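Local atomic coordinates of germination-specific N-acetylmuramoyl-L-alanine amidase, Autolysin (PDB entry 7RAG), a protein that probably hydrolyses the bond between N-acetylmuramic acid and L-alanine in peptidoglycan as a zinc-dependent amidase, and forms a complex with the lipoprotein GerS. Residues N89-I97 with Y162-P170; I48-S59 with E191-Y202. One frame throughout, in Å; residues are numbered along the deposited sequence.

Contact 1: residues N89-I97 with Y162-P170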
loop_
_atom_site.group_PDB
_atom_site.type_symbol
_atom_site.label_atom_id
_atom_site.label_comp_id
_atom_site.label_asym_id
_atom_site.label_seq_id
_atom_site.Cartn_x
_atom_site.Cartn_y
_atom_site.Cartn_z
ATOM N N ASN B 89 -24.498 3.815 -40.405
ATOM C CA ASN B 89 -23.891 3.218 -39.226
ATOM C C ASN B 89 -23.154 4.267 -38.395
ATOM O O ASN B 89 -23.360 4.374 -37.177
ATOM C CB ASN B 89 -22.943 2.107 -39.668
ATOM C CG ASN B 89 -22.142 1.557 -38.532
ATOM O OD1 ASN B 89 -22.700 0.983 -37.606
ATOM N ND2 ASN B 89 -20.818 1.718 -38.590
ATOM N N LEU B 90 -22.306 5.066 -39.051
ATOM C CA LEU B 90 -21.545 6.080 -38.325
ATOM C C LEU B 90 -22.452 7.152 -37.718
ATOM O O LEU B 90 -22.238 7.586 -36.576
ATOM C CB LEU B 90 -20.505 6.716 -39.238
ATOM C CG LEU B 90 -19.255 5.903 -39.576
ATOM C CD1 LEU B 90 -18.274 6.772 -40.352
ATOM C CD2 LEU B 90 -18.607 5.351 -38.342
ATOM N N LYS B 91 -23.466 7.603 -38.460
ATOM C CA LYS B 91 -24.383 8.600 -37.910
ATOM C C LYS B 91 -25.097 8.063 -36.671
ATOM O O LYS B 91 -25.285 8.790 -35.690
ATOM C CB LYS B 91 -25.401 9.041 -38.968
ATOM N N ASN B 92 -25.505 6.794 -36.698
ATOM C CA ASN B 92 -26.238 6.246 -35.564
ATOM C C ASN B 92 -25.352 6.124 -34.321
ATOM O O ASN B 92 -25.781 6.467 -33.207
ATOM C CB ASN B 92 -26.842 4.904 -35.956
ATOM C CG ASN B 92 -28.069 5.070 -36.864
ATOM O OD1 ASN B 92 -28.934 5.900 -36.601
ATOM N ND2 ASN B 92 -28.131 4.290 -37.940
ATOM N N ARG B 93 -24.110 5.646 -34.498
ATOM C CA ARG B 93 -23.143 5.655 -33.401
ATOM C C ARG B 93 -22.916 7.072 -32.872
ATOM O O ARG B 93 -22.835 7.292 -31.653
ATOM C CB ARG B 93 -21.839 5.036 -33.877
ATOM C CG ARG B 93 -22.062 3.696 -34.514
ATOM C CD ARG B 93 -20.802 2.874 -34.667
ATOM N NE ARG B 93 -21.165 1.578 -35.226
ATOM C CZ ARG B 93 -20.475 0.445 -35.093
ATOM N NH1 ARG B 93 -19.345 0.405 -34.397
ATOM N NH2 ARG B 93 -20.931 -0.664 -35.659
ATOM N N LYS B 94 -22.838 8.057 -33.772
ATOM C CA LYS B 94 -22.673 9.430 -33.316
ATOM C C LYS B 94 -23.846 9.868 -32.453
ATOM O O LYS B 94 -23.657 10.587 -31.466
ATOM C CB LYS B 94 -22.509 10.379 -34.501
ATOM C CG LYS B 94 -21.902 11.719 -34.107
ATOM C CD LYS B 94 -20.447 11.517 -33.690
ATOM C CE LYS B 94 -19.829 12.784 -33.166
ATOM N NZ LYS B 94 -18.386 12.596 -32.904
ATOM N N GLU B 95 -25.070 9.471 -32.821
ATOM C CA GLU B 95 -26.231 9.886 -32.031
ATOM C C GLU B 95 -26.223 9.213 -30.661
ATOM O O GLU B 95 -26.640 9.814 -29.659
ATOM C CB GLU B 95 -27.531 9.589 -32.771
ATOM N N ILE B 96 -25.759 7.965 -30.605
ATOM C CA ILE B 96 -25.612 7.306 -29.313
ATOM C C ILE B 96 -24.649 8.091 -28.435
ATOM O O ILE B 96 -24.891 8.271 -27.239
ATOM C CB ILE B 96 -25.167 5.851 -29.500
ATOM C CG1 ILE B 96 -26.294 5.064 -30.151
ATOM C CG2 ILE B 96 -24.756 5.232 -28.164
ATOM C CD1 ILE B 96 -25.911 3.670 -30.511
ATOM N N ILE B 97 -23.563 8.605 -29.023
ATOM C CA ILE B 97 -22.641 9.442 -28.255
ATOM C C ILE B 97 -23.332 10.723 -27.815
ATOM O O ILE B 97 -23.222 11.146 -26.659
ATOM C CB ILE B 97 -21.368 9.754 -29.064
ATOM C CG1 ILE B 97 -20.625 8.471 -29.449
ATOM C CG2 ILE B 97 -20.418 10.634 -28.260
ATOM C CD1 ILE B 97 -19.405 8.741 -30.301
ATOM N N TYR B 162 -14.549 10.604 -37.550
ATOM C CA TYR B 162 -15.810 11.268 -37.236
ATOM C C TYR B 162 -16.230 11.041 -35.791
ATOM O O TYR B 162 -16.579 11.984 -35.077
ATOM C CB TYR B 162 -16.900 10.773 -38.190
ATOM C CG TYR B 162 -18.258 11.369 -37.930
ATOM C CD1 TYR B 162 -18.428 12.736 -37.854
ATOM C CD2 TYR B 162 -19.364 10.565 -37.756
ATOM C CE1 TYR B 162 -19.667 13.289 -37.619
ATOM C CE2 TYR B 162 -20.615 11.111 -37.511
ATOM C CZ TYR B 162 -20.763 12.478 -37.449
ATOM O OH TYR B 162 -22.002 13.029 -37.201
ATOM N N LEU B 163 -16.196 9.797 -35.332
ATOM C CA LEU B 163 -16.714 9.532 -33.997
ATOM C C LEU B 163 -15.899 10.184 -32.888
ATOM O O LEU B 163 -16.389 10.253 -31.763
ATOM C CB LEU B 163 -16.806 8.022 -33.754
ATOM C CG LEU B 163 -17.757 7.268 -34.700
ATOM C CD1 LEU B 163 -17.803 5.812 -34.330
ATOM C CD2 LEU B 163 -19.151 7.857 -34.658
ATOM N N LEU B 164 -14.687 10.671 -33.152
ATOM C CA LEU B 164 -13.951 11.392 -32.116
ATOM C C LEU B 164 -14.106 12.908 -32.187
ATOM O O LEU B 164 -13.717 13.588 -31.231
ATOM C CB LEU B 164 -12.460 11.059 -32.172
ATOM C CG LEU B 164 -12.043 9.606 -32.082
ATOM C CD1 LEU B 164 -10.553 9.524 -32.314
ATOM C CD2 LEU B 164 -12.412 9.040 -30.736
ATOM N N LYS B 165 -14.646 13.457 -33.281
ATOM C CA LYS B 165 -14.778 14.902 -33.414
ATOM C C LYS B 165 -15.880 15.433 -32.502
ATOM O O LYS B 165 -16.981 14.876 -32.460
ATOM C CB LYS B 165 -15.102 15.283 -34.855
ATOM C CG LYS B 165 -14.161 14.768 -35.909
ATOM C CD LYS B 165 -14.415 15.492 -37.252
ATOM C CE LYS B 165 -13.776 14.736 -38.431
ATOM N NZ LYS B 165 -14.191 15.203 -39.802
ATOM N N ASP B 166 -15.564 16.494 -31.750
ATOM C CA ASP B 166 -16.544 17.385 -31.118
ATOM C C ASP B 166 -17.556 16.649 -30.239
ATOM O O ASP B 166 -18.768 16.825 -30.366
ATOM C CB ASP B 166 -17.258 18.197 -32.188
ATOM C CG ASP B 166 -16.316 19.082 -32.952
ATOM O OD1 ASP B 166 -15.443 19.709 -32.309
ATOM O OD2 ASP B 166 -16.450 19.161 -34.195
ATOM N N ASN B 167 -17.042 15.860 -29.300
ATOM C CA ASN B 167 -17.912 15.029 -28.484
ATOM C C ASN B 167 -18.261 15.614 -27.126
ATOM O O ASN B 167 -19.228 15.139 -26.511
ATOM C CB ASN B 167 -17.278 13.662 -28.245
ATOM C CG ASN B 167 -17.373 12.781 -29.436
ATOM O OD1 ASN B 167 -18.260 12.940 -30.285
ATOM N ND2 ASN B 167 -16.457 11.831 -29.522
ATOM N N ASN B 168 -17.487 16.584 -26.625
ATOM C CA ASN B 168 -17.634 17.175 -25.297
ATOM C C ASN B 168 -17.262 16.227 -24.177
ATOM O O ASN B 168 -17.405 16.599 -23.012
ATOM C CB ASN B 168 -19.055 17.694 -25.017
ATOM C CG ASN B 168 -19.469 18.808 -25.962
ATOM O OD1 ASN B 168 -18.738 19.783 -26.141
ATOM N ND2 ASN B 168 -20.637 18.653 -26.595
ATOM N N ILE B 169 -16.802 15.019 -24.475
ATOM C CA ILE B 169 -16.309 14.118 -23.437
ATOM C C ILE B 169 -14.985 13.527 -23.897
ATOM O O ILE B 169 -14.657 13.571 -25.088
ATOM C CB ILE B 169 -17.323 12.999 -23.123
ATOM C CG1 ILE B 169 -17.795 12.321 -24.416
ATOM C CG2 ILE B 169 -18.481 13.568 -22.289
ATOM C CD1 ILE B 169 -18.571 11.033 -24.184
ATOM N N PRO B 170 -14.181 13.008 -22.967
ATOM C CA PRO B 170 -12.901 12.414 -23.380
ATOM C C PRO B 170 -13.126 11.239 -24.327
ATOM O O PRO B 170 -13.887 10.313 -24.038
ATOM C CB PRO B 170 -12.267 11.980 -22.050
ATOM C CG PRO B 170 -12.897 12.856 -21.053
ATOM C CD PRO B 170 -14.293 13.069 -21.498
#

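Contact 2: residues I48-S59 with E191-Y202. With EDO (1,2-ethanediol), chain D.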
loop_
_atom_site.group_PDB
_atom_site.type_symbol
_atom_site.label_atom_id
_atom_site.label_comp_id
_atom_site.label_asym_id
_atom_site.label_seq_id
_atom_site.Cartn_x
_atom_site.Cartn_y
_atom_site.Cartn_z
ATOM N N ILE B 48 -12.964 -7.970 -27.684
ATOM C CA ILE B 48 -12.253 -7.116 -26.736
ATOM C C ILE B 48 -13.223 -6.166 -26.047
ATOM O O ILE B 48 -13.180 -5.991 -24.825
ATOM C CB ILE B 48 -11.113 -6.342 -27.429
ATOM C CG1 ILE B 48 -10.069 -7.307 -27.979
ATOM C CG2 ILE B 48 -10.458 -5.389 -26.453
ATOM C CD1 ILE B 48 -9.262 -6.732 -29.084
ATOM N N THR B 49 -14.123 -5.559 -26.814
ATOM C CA THR B 49 -15.106 -4.649 -26.241
ATOM C C THR B 49 -15.977 -5.326 -25.182
ATOM O O THR B 49 -16.293 -4.708 -24.154
ATOM C CB THR B 49 -15.978 -4.082 -27.358
ATOM O OG1 THR B 49 -15.153 -3.381 -28.303
ATOM C CG2 THR B 49 -17.024 -3.161 -26.787
ATOM N N LEU B 50 -16.388 -6.588 -25.405
ATOM C CA LEU B 50 -17.211 -7.251 -24.403
ATOM C C LEU B 50 -16.399 -7.666 -23.178
ATOM O O LEU B 50 -16.920 -7.625 -22.048
ATOM C CB LEU B 50 -17.942 -8.445 -25.014
ATOM C CG LEU B 50 -19.013 -8.004 -26.022
ATOM C CD1 LEU B 50 -19.623 -9.193 -26.697
ATOM C CD2 LEU B 50 -20.114 -7.112 -25.399
ATOM N N LYS B 51 -15.123 -8.022 -23.361
ATOM C CA LYS B 51 -14.263 -8.229 -22.191
ATOM C C LYS B 51 -14.151 -6.952 -21.367
ATOM O O LYS B 51 -14.261 -6.982 -20.128
ATOM C CB LYS B 51 -12.864 -8.698 -22.608
ATOM C CG LYS B 51 -12.823 -9.966 -23.454
ATOM C CD LYS B 51 -13.361 -11.157 -22.723
ATOM C CE LYS B 51 -13.149 -12.458 -23.533
ATOM N NZ LYS B 51 -13.521 -13.683 -22.746
ATOM N N LEU B 52 -13.948 -5.816 -22.053
ATOM C CA LEU B 52 -13.777 -4.517 -21.394
ATOM C C LEU B 52 -15.067 -4.073 -20.708
ATOM O O LEU B 52 -15.038 -3.525 -19.604
ATOM C CB LEU B 52 -13.317 -3.479 -22.425
ATOM C CG LEU B 52 -13.036 -2.021 -22.024
ATOM C CD1 LEU B 52 -12.144 -1.961 -20.770
ATOM C CD2 LEU B 52 -12.389 -1.249 -23.186
ATOM N N ARG B 53 -16.207 -4.302 -21.356
ATOM C CA ARG B 53 -17.505 -4.091 -20.735
ATOM C C ARG B 53 -17.612 -4.840 -19.409
ATOM O O ARG B 53 -18.093 -4.293 -18.409
ATOM C CB ARG B 53 -18.603 -4.544 -21.717
ATOM C CG ARG B 53 -20.021 -4.299 -21.254
ATOM C CD ARG B 53 -20.566 -5.497 -20.473
ATOM N NE ARG B 53 -22.022 -5.488 -20.379
ATOM C CZ ARG B 53 -22.829 -5.999 -21.300
ATOM N NH1 ARG B 53 -22.302 -6.568 -22.382
ATOM N NH2 ARG B 53 -24.149 -5.954 -21.128
ATOM N N GLU B 54 -17.217 -6.118 -19.396
ATOM C CA GLU B 54 -17.290 -6.863 -18.139
ATOM C C GLU B 54 -16.381 -6.258 -17.066
ATOM O O GLU B 54 -16.793 -6.097 -15.906
ATOM C CB GLU B 54 -16.961 -8.334 -18.381
ATOM C CG GLU B 54 -18.084 -9.040 -19.056
ATOM C CD GLU B 54 -17.786 -10.489 -19.376
ATOM O OE1 GLU B 54 -16.632 -10.939 -19.139
ATOM O OE2 GLU B 54 -18.725 -11.168 -19.874
ATOM N N LEU B 55 -15.151 -5.884 -17.442
ATOM C CA LEU B 55 -14.252 -5.247 -16.473
ATOM C C LEU B 55 -14.880 -3.993 -15.877
ATOM O O LEU B 55 -14.883 -3.803 -14.656
ATOM C CB LEU B 55 -12.907 -4.905 -17.122
ATOM C CG LEU B 55 -12.032 -6.133 -17.388
ATOM C CD1 LEU B 55 -10.861 -5.776 -18.300
ATOM C CD2 LEU B 55 -11.550 -6.751 -16.090
ATOM N N ILE B 56 -15.426 -3.130 -16.722
ATOM C CA ILE B 56 -15.908 -1.842 -16.240
ATOM C C ILE B 56 -17.167 -2.015 -15.401
ATOM O O ILE B 56 -17.308 -1.404 -14.337
ATOM C CB ILE B 56 -16.139 -0.894 -17.429
ATOM C CG1 ILE B 56 -14.800 -0.453 -18.037
ATOM C CG2 ILE B 56 -17.041 0.302 -17.021
ATOM C CD1 ILE B 56 -14.932 0.134 -19.473
ATOM N N GLU B 57 -18.120 -2.825 -15.876
ATOM C CA GLU B 57 -19.365 -2.981 -15.145
ATOM C C GLU B 57 -19.135 -3.664 -13.806
ATOM O O GLU B 57 -19.781 -3.307 -12.812
ATOM C CB GLU B 57 -20.380 -3.755 -15.978
ATOM C CG GLU B 57 -20.774 -3.043 -17.261
ATOM C CD GLU B 57 -22.080 -3.537 -17.871
ATOM O OE1 GLU B 57 -22.434 -4.735 -17.684
ATOM O OE2 GLU B 57 -22.768 -2.709 -18.550
ATOM N N SER B 58 -18.229 -4.650 -13.747
ATOM C CA SER B 58 -18.000 -5.314 -12.465
ATOM C C SER B 58 -17.318 -4.396 -11.465
ATOM O O SER B 58 -17.316 -4.709 -10.272
ATOM C CB SER B 58 -17.188 -6.609 -12.637
ATOM O OG SER B 58 -15.919 -6.370 -13.212
ATOM N N SER B 59 -16.766 -3.270 -11.928
ATOM C CA SER B 59 -16.175 -2.208 -11.112
ATOM C C SER B 59 -17.134 -1.058 -10.824
ATOM O O SER B 59 -16.685 0.008 -10.391
ATOM C CB SER B 59 -14.959 -1.622 -11.816
ATOM O OG SER B 59 -13.892 -2.533 -11.807
ATOM N N GLU B 191 -8.362 -15.680 -27.142
ATOM C CA GLU B 191 -9.233 -15.116 -26.115
ATOM C C GLU B 191 -8.443 -14.592 -24.920
ATOM O O GLU B 191 -8.833 -13.584 -24.312
ATOM C CB GLU B 191 -10.261 -16.160 -25.663
ATOM C CG GLU B 191 -11.252 -15.645 -24.627
ATOM C CD GLU B 191 -12.565 -16.419 -24.608
ATOM O OE1 GLU B 191 -12.608 -17.518 -25.212
ATOM O OE2 GLU B 191 -13.550 -15.931 -23.990
ATOM N N THR B 192 -7.320 -15.231 -24.585
ATOM C CA THR B 192 -6.544 -14.770 -23.439
ATOM C C THR B 192 -5.800 -13.483 -23.758
ATOM O O THR B 192 -5.693 -12.585 -22.909
ATOM C CB THR B 192 -5.574 -15.851 -22.993
ATOM O OG1 THR B 192 -6.268 -17.102 -22.952
ATOM C CG2 THR B 192 -5.055 -15.526 -21.609
ATOM N N TYR B 193 -5.284 -13.367 -24.977
ATOM C CA TYR B 193 -4.652 -12.116 -25.365
ATOM C C TYR B 193 -5.677 -10.996 -25.408
ATOM O O TYR B 193 -5.398 -9.869 -24.978
ATOM C CB TYR B 193 -3.958 -12.285 -26.713
ATOM C CG TYR B 193 -2.974 -11.185 -27.059
ATOM C CD1 TYR B 193 -1.740 -11.118 -26.442
ATOM C CD2 TYR B 193 -3.278 -10.231 -28.028
ATOM C CE1 TYR B 193 -0.839 -10.130 -26.764
ATOM C CE2 TYR B 193 -2.380 -9.233 -28.352
ATOM C CZ TYR B 193 -1.167 -9.189 -27.711
ATOM O OH TYR B 193 -0.259 -8.208 -28.028
ATOM N N GLN B 194 -6.877 -11.291 -25.909
ATOM C CA GLN B 194 -7.931 -10.288 -25.914
ATOM C C GLN B 194 -8.242 -9.814 -24.503
ATOM O O GLN B 194 -8.442 -8.613 -24.275
ATOM C CB GLN B 194 -9.178 -10.848 -26.581
ATOM C CG GLN B 194 -8.945 -11.293 -28.018
ATOM C CD GLN B 194 -10.155 -12.003 -28.589
ATOM O OE1 GLN B 194 -11.080 -12.342 -27.856
ATOM N NE2 GLN B 194 -10.162 -12.218 -29.904
ATOM N N GLU B 195 -8.267 -10.737 -23.538
ATOM C CA GLU B 195 -8.525 -10.332 -22.157
ATOM C C GLU B 195 -7.397 -9.470 -21.605
ATOM O O GLU B 195 -7.646 -8.518 -20.856
ATOM C CB GLU B 195 -8.752 -11.554 -21.276
ATOM C CG GLU B 195 -10.010 -12.299 -21.618
ATOM C CD GLU B 195 -10.202 -13.564 -20.793
ATOM O OE1 GLU B 195 -9.318 -13.896 -19.966
ATOM O OE2 GLU B 195 -11.250 -14.224 -20.962
ATOM N N LYS B 196 -6.152 -9.794 -21.958
ATOM C CA LYS B 196 -5.020 -8.968 -21.539
ATOM C C LYS B 196 -5.172 -7.528 -22.036
ATOM O O LYS B 196 -4.956 -6.565 -21.284
ATOM C CB LYS B 196 -3.735 -9.600 -22.067
ATOM C CG LYS B 196 -2.462 -9.263 -21.322
ATOM C CD LYS B 196 -1.451 -10.420 -21.462
ATOM C CE LYS B 196 -0.164 -10.165 -20.659
ATOM N NZ LYS B 196 0.760 -11.343 -20.666
ATOM N N ILE B 197 -5.553 -7.367 -23.306
ATOM C CA ILE B 197 -5.744 -6.031 -23.871
ATOM C C ILE B 197 -6.863 -5.297 -23.144
ATOM O O ILE B 197 -6.750 -4.108 -22.814
ATOM C CB ILE B 197 -6.043 -6.127 -25.376
ATOM C CG1 ILE B 197 -4.783 -6.513 -26.137
ATOM C CG2 ILE B 197 -6.674 -4.806 -25.883
ATOM C CD1 ILE B 197 -5.047 -6.874 -27.552
ATOM N N ALA B 198 -7.979 -5.991 -22.910
ATOM C CA ALA B 198 -9.065 -5.356 -22.180
ATOM C C ALA B 198 -8.587 -4.904 -20.808
ATOM O O ALA B 198 -8.891 -3.792 -20.376
ATOM C CB ALA B 198 -10.255 -6.306 -22.066
ATOM N N TRP B 199 -7.813 -5.749 -20.127
ATOM C CA TRP B 199 -7.239 -5.382 -18.841
ATOM C C TRP B 199 -6.378 -4.125 -18.947
ATOM O O TRP B 199 -6.490 -3.210 -18.116
ATOM C CB TRP B 199 -6.413 -6.541 -18.298
ATOM C CG TRP B 199 -5.810 -6.204 -17.015
ATOM C CD1 TRP B 199 -4.511 -5.860 -16.783
ATOM C CD2 TRP B 199 -6.487 -6.105 -15.761
ATOM N NE1 TRP B 199 -4.338 -5.573 -15.458
ATOM C CE2 TRP B 199 -5.537 -5.716 -14.808
ATOM C CE3 TRP B 199 -7.806 -6.323 -15.352
ATOM C CZ2 TRP B 199 -5.860 -5.535 -13.471
ATOM C CZ3 TRP B 199 -8.127 -6.147 -14.028
ATOM C CH2 TRP B 199 -7.160 -5.757 -13.101
ATOM N N ALA B 200 -5.521 -4.051 -19.967
ATOM C CA ALA B 200 -4.686 -2.860 -20.119
ATOM C C ALA B 200 -5.545 -1.605 -20.309
ATOM O O ALA B 200 -5.306 -0.570 -19.673
ATOM C CB ALA B 200 -3.714 -3.040 -21.282
ATOM N N ILE B 201 -6.570 -1.689 -21.164
ATOM C CA ILE B 201 -7.411 -0.518 -21.410
ATOM C C ILE B 201 -8.154 -0.121 -20.142
ATOM O O ILE B 201 -8.278 1.073 -19.812
ATOM C CB ILE B 201 -8.392 -0.768 -22.567
ATOM C CG1 ILE B 201 -7.651 -1.301 -23.799
ATOM C CG2 ILE B 201 -9.137 0.542 -22.870
ATOM C CD1 ILE B 201 -8.538 -1.546 -25.017
ATOM N N TYR B 202 -8.672 -1.112 -19.422
ATOM C CA TYR B 202 -9.416 -0.856 -18.198
ATOM C C TYR B 202 -8.534 -0.176 -17.163
ATOM O O TYR B 202 -8.950 0.802 -16.522
ATOM C CB TYR B 202 -9.979 -2.178 -17.680
ATOM C CG TYR B 202 -10.391 -2.216 -16.232
ATOM C CD1 TYR B 202 -11.527 -1.540 -15.781
ATOM C CD2 TYR B 202 -9.664 -2.969 -15.313
ATOM C CE1 TYR B 202 -11.911 -1.598 -14.448
ATOM C CE2 TYR B 202 -10.027 -3.027 -13.982
ATOM C CZ TYR B 202 -11.154 -2.343 -13.557
ATOM O OH TYR B 202 -11.507 -2.420 -12.235
HETATM C C1 EDO D . -13.273 -6.890 -11.562
HETATM O O1 EDO D . -13.027 -6.307 -10.264
HETATM C C2 EDO D . -12.476 -6.108 -12.578
HETATM O O2 EDO D . -11.604 -5.247 -11.813
#

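Contact 1: residues N89-I97 with Y162-P170
Tyr162 lays its ring against Lys94 of helix 82-99, where the loop joining strands 156-158 and 171-178 of this Amidase_3 fold packs on the helix. Lys94 CD stands over one face of the ring, 4.1 Å from its centroid, a CH-pi contact offset toward the rim; the ammonium lies over the same ring at cation-pi range, with NZ 5.0 Å from the centroid and 10° off the normal. Tyr162 O accepts a bond from Lys94 NZ (2.9 Å) as well as the turn bond from Lys165 N. Next, Leu163 sends CD2 to Leu90 O (3.6 Å) and the CB of Arg93, whose guanidinium turns away to a salt bridge with Asp22. Lys165 contributes its carbonyl, and Lys94 NZ lies in that carbonyl plane, 2.7 Å from Lys165 O. The lysine gets there because its chain, with CG anti to the backbone N (chi1 -162°), bends at chi2 and then runs extended. Asn167 OD1 takes a third bond from Lys94 NZ, at 2.6 Å, and Leu163 O adds a weak one, while CG2 of Ile97 packs on the amide carbon. The amide is gripped at both ends, for Asn167 ND2 bonds Ser171 OG and also gives Leu163 O a nearly straight bond of 2.7 Å (173°).

Contact 2: residues I48-S59 with E191-Y202
Two helices on one side of the central sheet, 41-58 and 191-211, meet here; the axes of 48-58 and 191-202 cross at -49° and come within 8.5 Å. A small residue at the crossing is consistent with this close approach: Ala198 is a knob in the hole formed by Ile48, Lys51, Leu52 and Leu55, its CB 3.6 Å from Lys51 CB. Toward the start of helix 191-211, Lys51 NZ is held by two carboxylates one turn apart, Glu191 OE2 at 2.6 Å and Glu195 OE2 at 2.9 Å. Both oxygens use the anti lone pair, and the paired charges probably favour the ionised forms. Within the Amidase_3 fold, the packing between the two helices and toward strand 171-178 is apolar: Leu52 CD2 meets Ile201 CG2 (3.7 Å), while Ile48 and Ile197 both reach Cys176. Leu55 divides its branches, CD1 lying against the Ala198 carbonyl and CD2 meeting the Trp199 ring edge-on, in its plane, at CE3. Its CB stands over one face of Tyr202, 4.0 Å from the ring centroid. Trp199 NE1 bonds Asp85 of a lipoprotein chain, and Glu195 OE1 makes a salt bridge to Lys82 of the same lipoprotein chain. Tyr202, with CG anti to its own N (chi1 161°), carries its hydroxyl to Ser59, whose OG lies doubtfully close to it; OH also shares a hydrogen bond of 2.9 Å with O2 of a 1,2-ethanediol, probably from the crystallisation liquor.

How the contacts relate
The two contacts lie on opposite sides of the chain's centre, their centres about 22 Å apart and their nearest atoms about 8 Å apart, so they do not touch. Along the chain, 89-97 and 162-170 fall between 48-59 and 191-202, which nests contact 1 inside the loop closed by contact 2. Both pack on the same mixed sheet: contact 1 reaches strand 104-111 through Phe105, contact 2 reaches strand 171-178, and strand 18-23 is touched from both. The zinc ion, held by His25, Glu41 and His109, lies about 9 Å from the Arg93 side chain and about 11 Å from that of Ile48. Contact 2 alone also meets lipoprotein chains, consistent with the allosteric activation reported for this complex.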